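Putative HAD-hydrolase YfnB (PDB 3ED5) is a putative hydrolase of the HAD superfamily, probably acting as a 5'-nucleotidase. Local coordinates at residues Phe12-Thr17 / Leu121-Asn126; Arg8-Asp13 / Leu180-Ser185; Leu19-Ala24 / Tyr133-Asp138; Leu111-Gln116 / Phe142-Asp147. All coordinates share one frame; numbering follows the deposited sequence. Where two conformers were deposited one is given.

How the interactions relate
All four contacts belong to the Rossmann-like HAD core and its junction with the helical cap. Interactions 1 and 2, centred about 7 Å apart, share Phe12 and Asp13: strand 9-12 has strand 120-125 on one flank and strand 179-183 on the other, so segments distant in sequence converge on the probable nucleophile. Interaction 3, about 11 Å from interaction 1 centre to centre, ties the start of helix 21-35 to helix 129-138, and a salt bridge from Asp15 to Arg135 joins the two. Interaction 4, centred about 12 Å from both strand contacts, packs helix 108-116 against the turn before strand 147-150. Along the chain, interactions 3 and 4 nest in the loop closed by interaction 2.

Interaction 1 (Phe12-Thr17 / Leu121-Asn126). With FMT (formic acid), chain C.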
loop_
_atom_site.group_PDB
_atom_site.type_symbol
_atom_site.label_atom_id
_atom_site.label_comp_id
_atom_site.label_asym_id
_atom_site.label_seq_id
_atom_site.Cartn_x
_atom_site.Cartn_y
_atom_site.Cartn_z
ATOM N N PHE A 12 -5.773 1.477 -7.621
ATOM C CA PHE A 12 -4.447 1.865 -7.142
ATOM C C PHE A 12 -4.269 1.423 -5.701
ATOM O O PHE A 12 -5.091 1.700 -4.838
ATOM C CB PHE A 12 -4.294 3.401 -7.170
ATOM C CG PHE A 12 -3.910 3.960 -8.500
ATOM C CD1 PHE A 12 -2.576 4.108 -8.872
ATOM C CD2 PHE A 12 -4.908 4.376 -9.394
ATOM C CE1 PHE A 12 -2.236 4.625 -10.154
ATOM C CE2 PHE A 12 -4.577 4.921 -10.654
ATOM C CZ PHE A 12 -3.256 5.040 -11.031
ATOM N N ASP A 13 -3.143 0.772 -5.454
ATOM C CA ASP A 13 -2.609 0.634 -4.108
ATOM C C ASP A 13 -2.182 2.033 -3.610
ATOM O O ASP A 13 -1.966 2.949 -4.406
ATOM C CB ASP A 13 -1.419 -0.336 -4.162
ATOM C CG ASP A 13 -0.682 -0.438 -2.837
ATOM O OD1 ASP A 13 -1.247 -0.974 -1.851
ATOM O OD2 ASP A 13 0.467 0.012 -2.818
ATOM N N VAL A 14 -2.039 2.202 -2.285
ATOM C CA VAL A 14 -1.670 3.510 -1.712
ATOM C C VAL A 14 -0.162 3.564 -1.442
ATOM O O VAL A 14 0.588 4.371 -2.028
ATOM C CB VAL A 14 -2.449 3.795 -0.381
ATOM C CG1 VAL A 14 -2.022 5.146 0.239
ATOM C CG2 VAL A 14 -3.984 3.886 -0.664
ATOM N N ASP A 15 0.262 2.716 -0.521
ATOM C CA ASP A 15 1.605 2.899 0.068
ATOM C C ASP A 15 2.728 2.476 -0.867
ATOM O O ASP A 15 2.780 1.334 -1.331
ATOM C CB ASP A 15 1.692 2.180 1.423
ATOM C CG ASP A 15 0.815 2.845 2.451
ATOM O OD1 ASP A 15 0.690 4.082 2.377
ATOM O OD2 ASP A 15 0.268 2.145 3.321
ATOM N N ASP A 16 3.609 3.430 -1.107
ATOM C CA ASP A 16 4.741 3.307 -2.031
ATOM C C ASP A 16 4.268 3.054 -3.451
ATOM O O ASP A 16 5.036 2.585 -4.280
ATOM C CB ASP A 16 5.741 2.246 -1.558
ATOM C CG ASP A 16 6.386 2.648 -0.253
ATOM O OD1 ASP A 16 6.685 3.857 -0.096
ATOM O OD2 ASP A 16 6.588 1.745 0.572
ATOM N N THR A 17 3.014 3.435 -3.733
ATOM C CA THR A 17 2.482 3.426 -5.103
ATOM C C THR A 17 2.166 4.872 -5.469
ATOM O O THR A 17 2.753 5.396 -6.412
ATOM C CB THR A 17 1.246 2.507 -5.214
ATOM O OG1 THR A 17 1.633 1.166 -4.869
ATOM C CG2 THR A 17 0.693 2.491 -6.672
ATOM N N LEU A 121 -11.271 5.907 -11.087
ATOM C CA LEU A 121 -10.176 5.518 -10.189
ATOM C C LEU A 121 -10.699 4.999 -8.852
ATOM O O LEU A 121 -11.623 5.570 -8.286
ATOM C CB LEU A 121 -9.253 6.723 -9.927
ATOM C CG LEU A 121 -8.824 7.538 -11.143
ATOM C CD1 LEU A 121 -7.894 8.692 -10.731
ATOM C CD2 LEU A 121 -8.176 6.657 -12.243
ATOM N N TYR A 122 -10.087 3.932 -8.349
ATOM C CA TYR A 122 -10.451 3.394 -7.049
ATOM C C TYR A 122 -9.170 3.114 -6.268
ATOM O O TYR A 122 -8.113 2.871 -6.853
ATOM C CB TYR A 122 -11.179 2.074 -7.147
ATOM C CG TYR A 122 -12.503 2.244 -7.859
ATOM C CD1 TYR A 122 -13.660 2.527 -7.125
ATOM C CD2 TYR A 122 -12.574 2.174 -9.245
ATOM C CE1 TYR A 122 -14.898 2.714 -7.774
ATOM C CE2 TYR A 122 -13.830 2.354 -9.913
ATOM C CZ TYR A 122 -14.957 2.626 -9.158
ATOM O OH TYR A 122 -16.195 2.804 -9.756
ATOM N N ILE A 123 -9.317 3.088 -4.954
ATOM C CA ILE A 123 -8.207 2.695 -4.059
ATOM C C ILE A 123 -8.450 1.257 -3.562
ATOM O O ILE A 123 -9.581 0.918 -3.210
ATOM C CB ILE A 123 -8.096 3.619 -2.823
ATOM C CG1 ILE A 123 -7.645 5.044 -3.213
ATOM C CG2 ILE A 123 -7.131 2.986 -1.759
ATOM C CD1 ILE A 123 -6.210 5.112 -3.742
ATOM N N VAL A 124 -7.387 0.431 -3.540
ATOM C CA VAL A 124 -7.445 -0.922 -2.978
ATOM C C VAL A 124 -6.276 -1.031 -1.987
ATOM O O VAL A 124 -5.105 -0.952 -2.379
ATOM C CB VAL A 124 -7.461 -2.062 -4.051
ATOM C CG1 VAL A 124 -8.847 -2.019 -4.816
ATOM C CG2 VAL A 124 -6.244 -1.951 -5.044
ATOM N N THR A 125 -6.626 -1.128 -0.718
ATOM C CA THR A 125 -5.573 -1.076 0.325
ATOM C C THR A 125 -5.829 -2.026 1.503
ATOM O O THR A 125 -6.976 -2.229 1.916
ATOM C CB THR A 125 -5.344 0.408 0.810
ATOM O OG1 THR A 125 -4.227 0.442 1.747
ATOM C CG2 THR A 125 -6.600 0.960 1.534
ATOM N N ASN A 126 -4.728 -2.584 2.053
ATOM C CA ASN A 126 -4.776 -3.368 3.299
ATOM C C ASN A 126 -4.431 -2.476 4.519
ATOM O O ASN A 126 -4.472 -2.938 5.662
ATOM C CB ASN A 126 -3.718 -4.488 3.271
ATOM C CG ASN A 126 -4.148 -5.683 2.474
ATOM O OD1 ASN A 126 -5.291 -5.751 1.988
ATOM N ND2 ASN A 126 -3.246 -6.633 2.317
HETATM C C FMT C . -1.267 -3.494 0.570
HETATM O O1 FMT C . -0.625 -3.477 1.606
HETATM O O2 FMT C . -2.325 -2.869 0.520
HETATM O O HOH W 1 -1.699 0.506 0.708
#
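One water molecule joins the two segments: Thr125 OG1, which also pairs with Gly127 N, hydrogen-bonds to it at 2.7 Å, Asp15 N donates to it at 3.2 Å, and Asp13 OD1, salt-bridged to Lys158, binds it at 3.0 Å in one of that residue's two conformers. The water sits beside the DxDxT motif of the Rossmann-like HAD fold, which runs from Asp13, the nucleophile by similarity, to Thr17. Ahead of it, strands 9-12 and 120-125 pair in parallel: Val124 N donates to Phe12 O at 2.9 Å, and the bond from Phe12 N to Tyr122 O, 2.8 Å long, is almost straight at 172°. The Asp13 CA-H then points at Val124 O, which also accepts from Lys158. The Val14 and Ile123 side chains cross at about a right angle, and Val14 CG2, placed beside its own backbone N, presses tightly on Ile123 CG2 at 3.5 Å. With an alanine in place of Ile123, Val14 CG2 is likely to lose this support, and a gap would open between it and Phe145. At the C-terminal end of strand 120-125, Asn126 N donates to O2 of a formic acid, probably from the crystallisation liquor, at 2.9 Å.

Interaction 2 (Arg8-Asp13 / Leu180-Ser185); sequences RTLLFD and LIIGDS
Phe12 and Ile182 form the close-packed heart of this pairing between strands 9-12 and 179-183, which run parallel at 25° with their axes 4.7 Å apart. Ile182 has CG1 anti to its carbonyl carbon, and chi2, at an unusual 96°, then swings CD1 over the middle of the Phe12 ring. This methyl is 4.0 Å from the ring centroid in a CH-pi contact, and it also touches Leu10 CB. With Phe12 cut back to an alanine, Ile182 CD1 would probably lose its aromatic floor, and Ile112 and Leu115 of helix 108-116 the surface on which they rest. The backbones are joined by alternating bonds, among them Leu11 N to Leu180 O and Ile182 N to Leu11 O, each 2.8 Å. Asp13 N to Ile182 O, at 3.0 Å, is the last of them, and Asp13 CB still rests closely on Gly183 CA at 3.8 Å. Only at partly exposed Asp184 does the contact open. In one of the two conformers of Asp13, OD2, which accepts from Thr17 OG1, lies 3.0 Å from Asp184 OD1, the carboxylate planes 22° apart and no hydrogen bond between them. This tentative closeness of two acceptors is consistent with the magnesium site of HAD relatives, though the contact itself holds no metal.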
loop_
_atom_site.group_PDB
_atom_site.type_symbol
_atom_site.label_atom_id
_atom_site.label_comp_id
_atom_site.label_asym_id
_atom_site.label_seq_id
_atom_site.Cartn_x
_atom_site.Cartn_y
_atom_site.Cartn_z
ATOM N N ARG A 8 -10.785 0.983 -18.520
ATOM C CA ARG A 8 -11.754 1.964 -18.040
ATOM C C ARG A 8 -11.616 2.240 -16.551
ATOM O O ARG A 8 -11.958 3.333 -16.097
ATOM C CB ARG A 8 -13.167 1.480 -18.331
ATOM C CG ARG A 8 -13.474 1.507 -19.827
ATOM C CD ARG A 8 -14.968 1.440 -20.094
ATOM N NE ARG A 8 -15.527 0.128 -19.757
ATOM C CZ ARG A 8 -15.601 -0.890 -20.610
ATOM N NH1 ARG A 8 -15.128 -0.761 -21.849
ATOM N NH2 ARG A 8 -16.151 -2.034 -20.222
ATOM N N THR A 9 -11.110 1.248 -15.817
ATOM C CA THR A 9 -11.152 1.240 -14.366
ATOM C C THR A 9 -9.735 0.985 -13.879
ATOM O O THR A 9 -9.147 -0.041 -14.249
ATOM C CB THR A 9 -12.052 0.097 -13.896
ATOM O OG1 THR A 9 -13.343 0.233 -14.520
ATOM C CG2 THR A 9 -12.213 0.104 -12.355
ATOM N N LEU A 10 -9.210 1.886 -13.038
ATOM C CA LEU A 10 -7.848 1.724 -12.478
ATOM C C LEU A 10 -7.953 1.551 -10.967
ATOM O O LEU A 10 -8.605 2.369 -10.295
ATOM C CB LEU A 10 -6.932 2.931 -12.808
ATOM C CG LEU A 10 -6.966 3.306 -14.307
ATOM C CD1 LEU A 10 -6.129 4.568 -14.557
ATOM C CD2 LEU A 10 -6.490 2.143 -15.195
ATOM N N LEU A 11 -7.347 0.482 -10.449
ATOM C CA LEU A 11 -7.312 0.237 -9.022
ATOM C C LEU A 11 -5.887 0.522 -8.529
ATOM O O LEU A 11 -4.932 -0.107 -8.985
ATOM C CB LEU A 11 -7.668 -1.223 -8.709
ATOM C CG LEU A 11 -8.914 -1.819 -9.421
ATOM C CD1 LEU A 11 -9.117 -3.265 -8.951
ATOM C CD2 LEU A 11 -10.186 -1.010 -9.151
ATOM N N PHE A 12 -5.773 1.477 -7.621
ATOM C CA PHE A 12 -4.447 1.865 -7.142
ATOM C C PHE A 12 -4.269 1.423 -5.701
ATOM O O PHE A 12 -5.091 1.700 -4.838
ATOM C CB PHE A 12 -4.294 3.401 -7.170
ATOM C CG PHE A 12 -3.910 3.960 -8.500
ATOM C CD1 PHE A 12 -2.576 4.108 -8.872
ATOM C CD2 PHE A 12 -4.908 4.376 -9.394
ATOM C CE1 PHE A 12 -2.236 4.625 -10.154
ATOM C CE2 PHE A 12 -4.577 4.921 -10.654
ATOM C CZ PHE A 12 -3.256 5.040 -11.031
ATOM N N ASP A 13 -3.143 0.772 -5.454
ATOM C CA ASP A 13 -2.609 0.634 -4.108
ATOM C C ASP A 13 -2.182 2.033 -3.610
ATOM O O ASP A 13 -1.966 2.949 -4.406
ATOM C CB ASP A 13 -1.419 -0.336 -4.162
ATOM C CG ASP A 13 -0.682 -0.438 -2.837
ATOM O OD1 ASP A 13 -1.247 -0.974 -1.851
ATOM O OD2 ASP A 13 0.467 0.012 -2.818
ATOM N N LEU A 180 -7.271 -2.346 -14.613
ATOM C CA LEU A 180 -5.850 -2.502 -14.332
ATOM C C LEU A 180 -5.632 -2.258 -12.846
ATOM O O LEU A 180 -6.147 -1.255 -12.301
ATOM C CB LEU A 180 -5.046 -1.460 -15.142
ATOM C CG LEU A 180 -3.506 -1.516 -14.921
ATOM C CD1 LEU A 180 -2.887 -2.816 -15.473
ATOM C CD2 LEU A 180 -2.861 -0.302 -15.625
ATOM N N ILE A 181 -4.833 -3.108 -12.189
ATOM C CA ILE A 181 -4.399 -2.779 -10.836
ATOM C C ILE A 181 -2.924 -2.328 -10.874
ATOM O O ILE A 181 -2.096 -2.963 -11.530
ATOM C CB ILE A 181 -4.605 -3.930 -9.817
ATOM C CG1 ILE A 181 -4.095 -3.499 -8.415
ATOM C CG2 ILE A 181 -3.932 -5.246 -10.291
ATOM C CD1 ILE A 181 -4.502 -4.515 -7.261
ATOM N N ILE A 182 -2.633 -1.235 -10.174
ATOM C CA ILE A 182 -1.284 -0.652 -10.130
ATOM C C ILE A 182 -0.819 -0.643 -8.678
ATOM O O ILE A 182 -1.490 -0.085 -7.805
ATOM C CB ILE A 182 -1.327 0.819 -10.620
ATOM C CG1 ILE A 182 -1.939 0.934 -12.030
ATOM C CG2 ILE A 182 0.116 1.436 -10.608
ATOM C CD1 ILE A 182 -3.440 1.272 -12.039
ATOM N N GLY A 183 0.313 -1.267 -8.413
ATOM C CA GLY A 183 0.836 -1.285 -7.033
ATOM C C GLY A 183 2.265 -1.751 -6.978
ATOM O O GLY A 183 2.824 -2.279 -7.970
ATOM N N ASP A 184 2.869 -1.565 -5.796
ATOM C CA ASP A 184 4.294 -1.870 -5.629
ATOM C C ASP A 184 4.558 -3.245 -5.025
ATOM O O ASP A 184 5.708 -3.717 -5.041
ATOM C CB ASP A 184 4.915 -0.830 -4.693
ATOM C CG ASP A 184 4.449 -1.005 -3.284
ATOM O OD1 ASP A 184 3.223 -1.065 -3.059
ATOM O OD2 ASP A 184 5.304 -1.082 -2.389
ATOM N N SER A 185 3.518 -3.880 -4.470
ATOM C CA SER A 185 3.700 -5.176 -3.795
ATOM C C SER A 185 3.460 -6.362 -4.725
ATOM O O SER A 185 2.350 -6.560 -5.233
ATOM C CB SER A 185 2.785 -5.286 -2.567
ATOM O OG SER A 185 2.797 -6.637 -2.080
#

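Interaction 3 (Leu19-Ala24 / Tyr133-Asp138); sequences LDFQAA and YKRLRD. With FMT (formic acid), chain G.
Leu19 and Arg135 meet where the chain leaves the DxDxT loop of the HAD core for helix 21-35, the first helix of the cap. Van der Waals contact dominates. Leu19 CD1 sits 3.7 Å above the Arg135 guanidinium, over its centre, and also reaches back to Arg135 CB at 3.6 Å. The methyl thus fills the angle made by the arginine chain, which bends at chi3 (62°). Leu19 CB lies 3.6 Å from Arg135 NH2, and the apolar pair is a looser touch of Leu136 CD2 on Leu19 CD1. Aromatic contact comes from Phe21, whose ring edge meets Arg135 NH2 with CD1 at 3.9 Å. Ring and guanidinium planes stand 76° apart. No hydrogen bond joins the two segments, so the charge is answered from elsewhere: Arg135 NH1 forms a salt bridge with Asp15, and NE donates to Gly101 O. These bonds fix the flat group against which Leu19 lies. Within segment 19-24, the helix start is capped by Asp20, whose OD1 accepts Ala23 N at 3.1 Å from above the carboxylate plane.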
loop_
_atom_site.group_PDB
_atom_site.type_symbol
_atom_site.label_atom_id
_atom_site.label_comp_id
_atom_site.label_asym_id
_atom_site.label_seq_id
_atom_site.Cartn_x
_atom_site.Cartn_y
_atom_site.Cartn_z
ATOM N N LEU A 19 1.525 7.283 -2.482
ATOM C CA LEU A 19 2.067 8.001 -1.318
ATOM C C LEU A 19 3.415 7.403 -0.985
ATOM O O LEU A 19 3.599 6.198 -1.141
ATOM C CB LEU A 19 1.120 7.868 -0.108
ATOM C CG LEU A 19 -0.198 8.638 -0.229
ATOM C CD1 LEU A 19 -1.008 8.489 1.093
ATOM C CD2 LEU A 19 0.071 10.107 -0.525
ATOM N N ASP A 20 4.332 8.233 -0.486
ATOM C CA ASP A 20 5.677 7.772 -0.177
ATOM C C ASP A 20 5.634 7.243 1.269
ATOM O O ASP A 20 5.912 7.979 2.229
ATOM C CB ASP A 20 6.666 8.929 -0.383
ATOM C CG ASP A 20 8.138 8.533 -0.116
ATOM O OD1 ASP A 20 8.436 7.430 0.356
ATOM O OD2 ASP A 20 8.998 9.363 -0.396
ATOM N N PHE A 21 5.243 5.968 1.402
ATOM C CA PHE A 21 5.113 5.349 2.711
ATOM C C PHE A 21 6.465 5.201 3.367
ATOM O O PHE A 21 6.583 5.374 4.583
ATOM C CB PHE A 21 4.455 3.974 2.628
ATOM C CG PHE A 21 4.262 3.335 3.974
ATOM C CD1 PHE A 21 3.164 3.687 4.772
ATOM C CD2 PHE A 21 5.219 2.434 4.482
ATOM C CE1 PHE A 21 2.977 3.100 6.038
ATOM C CE2 PHE A 21 5.039 1.855 5.755
ATOM C CZ PHE A 21 3.909 2.187 6.523
ATOM N N GLN A 22 7.495 4.931 2.567
ATOM C CA GLN A 22 8.867 4.874 3.160
ATOM C C GLN A 22 9.221 6.137 3.944
ATOM O O GLN A 22 9.790 6.054 5.046
ATOM C CB GLN A 22 9.918 4.621 2.072
ATOM C CG GLN A 22 9.698 3.278 1.359
ATOM C CD GLN A 22 9.673 2.130 2.335
ATOM O OE1 GLN A 22 8.638 1.479 2.562
ATOM N NE2 GLN A 22 10.803 1.889 2.950
ATOM N N ALA A 23 8.928 7.298 3.367
ATOM C CA ALA A 23 9.156 8.547 4.032
ATOM C C ALA A 23 8.329 8.706 5.312
ATOM O O ALA A 23 8.855 9.161 6.344
ATOM C CB ALA A 23 8.958 9.742 3.074
ATOM N N ALA A 24 7.035 8.396 5.228
ATOM C CA ALA A 24 6.147 8.462 6.397
ATOM C C ALA A 24 6.634 7.523 7.507
ATOM O O ALA A 24 6.673 7.920 8.671
ATOM C CB ALA A 24 4.685 8.120 6.013
ATOM N N TYR A 133 -7.423 7.041 4.753
ATOM C CA TYR A 133 -8.335 8.151 4.495
ATOM C C TYR A 133 -7.641 9.484 4.844
ATOM O O TYR A 133 -7.658 10.452 4.058
ATOM C CB TYR A 133 -9.634 8.017 5.303
ATOM C CG TYR A 133 -10.719 7.231 4.568
ATOM C CD1 TYR A 133 -10.639 5.851 4.405
ATOM C CD2 TYR A 133 -11.822 7.891 4.027
ATOM C CE1 TYR A 133 -11.663 5.124 3.735
ATOM C CE2 TYR A 133 -12.844 7.187 3.354
ATOM C CZ TYR A 133 -12.758 5.805 3.223
ATOM O OH TYR A 133 -13.770 5.121 2.555
ATOM N N LYS A 134 -7.022 9.512 6.019
ATOM C CA LYS A 134 -6.395 10.753 6.472
ATOM C C LYS A 134 -5.243 11.200 5.569
ATOM O O LYS A 134 -5.207 12.379 5.157
ATOM C CB LYS A 134 -5.931 10.645 7.942
ATOM C CG LYS A 134 -5.263 11.936 8.437
ATOM C CD LYS A 134 -4.897 11.837 9.928
ATOM C CE LYS A 134 -4.504 13.173 10.512
ATOM N NZ LYS A 134 -3.309 13.751 9.823
ATOM N N ARG A 135 -4.335 10.284 5.235
ATOM C CA ARG A 135 -3.181 10.606 4.379
ATOM C C ARG A 135 -3.612 10.956 2.944
ATOM O O ARG A 135 -3.048 11.880 2.330
ATOM C CB ARG A 135 -2.157 9.468 4.410
ATOM C CG ARG A 135 -1.478 9.392 5.815
ATOM C CD ARG A 135 -0.741 8.085 5.967
ATOM N NE ARG A 135 0.340 7.950 4.960
ATOM C CZ ARG A 135 0.515 6.913 4.139
ATOM N NH1 ARG A 135 -0.317 5.866 4.146
ATOM N NH2 ARG A 135 1.556 6.922 3.308
ATOM N N LEU A 136 -4.642 10.278 2.429
ATOM C CA LEU A 136 -5.166 10.676 1.127
ATOM C C LEU A 136 -5.804 12.067 1.172
ATOM O O LEU A 136 -5.706 12.835 0.182
ATOM C CB LEU A 136 -6.196 9.650 0.594
ATOM C CG LEU A 136 -5.572 8.316 0.183
ATOM C CD1 LEU A 136 -6.689 7.270 0.010
ATOM C CD2 LEU A 136 -4.675 8.417 -1.072
ATOM N N ARG A 137 -6.502 12.387 2.254
ATOM C CA ARG A 137 -7.097 13.728 2.372
ATOM C C ARG A 137 -6.009 14.803 2.465
ATOM O O ARG A 137 -6.068 15.820 1.777
ATOM C CB ARG A 137 -8.042 13.835 3.566
ATOM C CG ARG A 137 -9.379 13.156 3.342
ATOM C CD ARG A 137 -10.404 13.603 4.391
ATOM N NE ARG A 137 -11.731 13.065 4.080
ATOM C CZ ARG A 137 -12.281 12.009 4.684
ATOM N NH1 ARG A 137 -13.480 11.604 4.311
ATOM N NH2 ARG A 137 -11.644 11.360 5.660
ATOM N N ASP A 138 -5.040 14.576 3.352
ATOM C CA ASP A 138 -4.020 15.577 3.617
ATOM C C ASP A 138 -3.111 15.880 2.417
ATOM O O ASP A 138 -2.620 17.007 2.295
ATOM C CB ASP A 138 -3.141 15.129 4.814
ATOM C CG ASP A 138 -3.909 15.101 6.157
ATOM O OD1 ASP A 138 -5.021 15.657 6.273
ATOM O OD2 ASP A 138 -3.357 14.559 7.160
HETATM C C FMT G . -9.734 12.966 8.111
HETATM O O1 FMT G . -10.762 13.666 8.017
HETATM O O2 FMT G . -9.509 11.962 7.426
#

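Interaction 4 (Leu111-Gln116 / Phe142-Asp147); sequences LISNLQ and FPFFKD
The 3-10 turn 142-144, which precedes strand 147-150 of the HAD core sheet, packs Phe144 against Ile112, Ser113 and Gln116 of helix 108-116. With CG beside its backbone N (chi1 -65°), Phe144 turns one ring face to Ser113 CA, 4.2 Å from the centroid and 28° off the normal, a CH-pi contact made by the helix backbone itself. The ring edge meets Gln116 CG, in plane, and that same carbon is 3.4 Å from Phe144 O. Ile112 CG2 presses on the root of the ring at Phe144 CB, also 3.4 Å away. On the inner side, Ile112 CD1 reaches Phe145 CZ at 4.0 Å, the two side chains crossing at about a right angle. Phe145 continues inward onto Phe12 and Ile123, while Phe109 meets the Phe144 ring in an edge-to-face pair. No hydrogen bond crosses between the segments, so their contact is van der Waals, with Gln116 adding its CB and CG at the exposed margin, while backbone bonds from Lys146 and Asp147 to strand 120-125 also hold the end of the turn.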
loop_
_atom_site.group_PDB
_atom_site.type_symbol
_atom_site.label_atom_id
_atom_site.label_comp_id
_atom_site.label_asym_id
_atom_site.label_seq_id
_atom_site.Cartn_x
_atom_site.Cartn_y
_atom_site.Cartn_z
ATOM N N LEU A 111 -0.319 12.975 -12.008
ATOM C CA LEU A 111 -0.784 11.736 -12.662
ATOM C C LEU A 111 -2.240 11.461 -12.310
ATOM O O LEU A 111 -3.097 11.336 -13.198
ATOM C CB LEU A 111 0.079 10.523 -12.297
ATOM C CG LEU A 111 -0.543 9.226 -12.865
ATOM C CD1 LEU A 111 -0.084 9.095 -14.345
ATOM C CD2 LEU A 111 -0.292 8.000 -12.074
ATOM N N ILE A 112 -2.542 11.376 -11.022
ATOM C CA ILE A 112 -3.917 11.086 -10.589
ATOM C C ILE A 112 -4.929 12.134 -11.122
ATOM O O ILE A 112 -6.016 11.783 -11.588
ATOM C CB ILE A 112 -3.969 10.936 -9.055
ATOM C CG1 ILE A 112 -3.185 9.668 -8.624
ATOM C CG2 ILE A 112 -5.402 10.948 -8.500
ATOM C CD1 ILE A 112 -3.711 8.337 -9.280
ATOM N N SER A 113 -4.564 13.414 -11.051
ATOM C CA SER A 113 -5.437 14.489 -11.554
ATOM C C SER A 113 -5.733 14.298 -13.049
ATOM O O SER A 113 -6.890 14.450 -13.503
ATOM C CB SER A 113 -4.773 15.846 -11.328
ATOM O OG SER A 113 -5.567 16.861 -11.908
ATOM N N ASN A 114 -4.697 13.990 -13.822
ATOM C CA ASN A 114 -4.872 13.721 -15.252
ATOM C C ASN A 114 -5.732 12.468 -15.493
ATOM O O ASN A 114 -6.643 12.485 -16.319
ATOM C CB ASN A 114 -3.497 13.606 -15.958
ATOM C CG ASN A 114 -2.885 14.965 -16.273
ATOM O OD1 ASN A 114 -3.601 15.962 -16.397
ATOM N ND2 ASN A 114 -1.551 15.009 -16.414
ATOM N N LEU A 115 -5.445 11.382 -14.773
ATOM C CA LEU A 115 -6.186 10.133 -15.029
ATOM C C LEU A 115 -7.657 10.197 -14.642
ATOM O O LEU A 115 -8.507 9.560 -15.294
ATOM C CB LEU A 115 -5.511 8.951 -14.335
ATOM C CG LEU A 115 -4.059 8.644 -14.725
ATOM C CD1 LEU A 115 -3.600 7.369 -13.991
ATOM C CD2 LEU A 115 -3.854 8.505 -16.239
ATOM N N GLN A 116 -7.969 10.980 -13.607
ATOM C CA GLN A 116 -9.334 11.134 -13.152
ATOM C C GLN A 116 -10.238 11.662 -14.292
ATOM O O GLN A 116 -11.426 11.377 -14.318
ATOM C CB GLN A 116 -9.373 12.043 -11.910
ATOM C CG GLN A 116 -10.739 12.185 -11.228
ATOM C CD GLN A 116 -11.638 13.216 -11.900
ATOM O OE1 GLN A 116 -11.167 14.132 -12.586
ATOM N NE2 GLN A 116 -12.954 13.056 -11.727
ATOM N N PHE A 142 -7.477 12.421 -2.151
ATOM C CA PHE A 142 -8.771 11.793 -1.801
ATOM C C PHE A 142 -9.917 12.025 -2.828
ATOM O O PHE A 142 -10.551 11.066 -3.243
ATOM C CB PHE A 142 -9.222 12.278 -0.413
ATOM C CG PHE A 142 -10.478 11.635 0.078
ATOM C CD1 PHE A 142 -10.424 10.422 0.747
ATOM C CD2 PHE A 142 -11.719 12.237 -0.156
ATOM C CE1 PHE A 142 -11.596 9.805 1.204
ATOM C CE2 PHE A 142 -12.888 11.632 0.300
ATOM C CZ PHE A 142 -12.819 10.406 0.955
ATOM N N PRO A 143 -10.184 13.278 -3.208
ATOM C CA PRO A 143 -11.374 13.507 -4.047
ATOM C C PRO A 143 -11.338 12.903 -5.460
ATOM O O PRO A 143 -12.393 12.855 -6.144
ATOM C CB PRO A 143 -11.447 15.039 -4.144
ATOM C CG PRO A 143 -10.562 15.532 -3.055
ATOM C CD PRO A 143 -9.469 14.545 -2.964
ATOM N N PHE A 144 -10.157 12.480 -5.918
ATOM C CA PHE A 144 -10.017 11.993 -7.287
ATOM C C PHE A 144 -10.511 10.557 -7.444
ATOM O O PHE A 144 -10.616 10.065 -8.568
ATOM C CB PHE A 144 -8.543 12.081 -7.751
ATOM C CG PHE A 144 -8.021 13.485 -7.845
ATOM C CD1 PHE A 144 -8.410 14.324 -8.891
ATOM C CD2 PHE A 144 -7.125 13.970 -6.908
ATOM C CE1 PHE A 144 -7.925 15.638 -8.996
ATOM C CE2 PHE A 144 -6.638 15.290 -6.990
ATOM C CZ PHE A 144 -7.034 16.124 -8.046
ATOM N N PHE A 145 -10.775 9.884 -6.324
ATOM C CA PHE A 145 -11.205 8.456 -6.328
ATOM C C PHE A 145 -12.690 8.288 -6.117
ATOM O O PHE A 145 -13.298 8.930 -5.248
ATOM C CB PHE A 145 -10.407 7.683 -5.274
ATOM C CG PHE A 145 -8.940 7.687 -5.566
ATOM C CD1 PHE A 145 -8.389 6.728 -6.419
ATOM C CD2 PHE A 145 -8.114 8.698 -5.055
ATOM C CE1 PHE A 145 -7.011 6.751 -6.747
ATOM C CE2 PHE A 145 -6.700 8.715 -5.353
ATOM C CZ PHE A 145 -6.160 7.752 -6.206
ATOM N N LYS A 146 -13.291 7.452 -6.961
ATOM C CA LYS A 146 -14.704 7.122 -6.868
ATOM C C LYS A 146 -15.065 6.363 -5.598
ATOM O O LYS A 146 -16.148 6.558 -5.045
ATOM C CB LYS A 146 -15.103 6.288 -8.069
ATOM C CG LYS A 146 -14.967 7.007 -9.393
ATOM C CD LYS A 146 -16.246 7.583 -9.866
ATOM C CE LYS A 146 -16.942 6.656 -10.865
ATOM N NZ LYS A 146 -17.337 5.341 -10.230
ATOM N N ASP A 147 -14.169 5.493 -5.139
ATOM C CA ASP A 147 -14.356 4.758 -3.888
ATOM C C ASP A 147 -13.002 4.262 -3.350
ATOM O O ASP A 147 -11.995 4.252 -4.081
ATOM C CB ASP A 147 -15.337 3.588 -4.084
ATOM C CG ASP A 147 -16.161 3.283 -2.847
ATOM O OD1 ASP A 147 -15.777 3.617 -1.684
ATOM O OD2 ASP A 147 -17.227 2.669 -3.051
#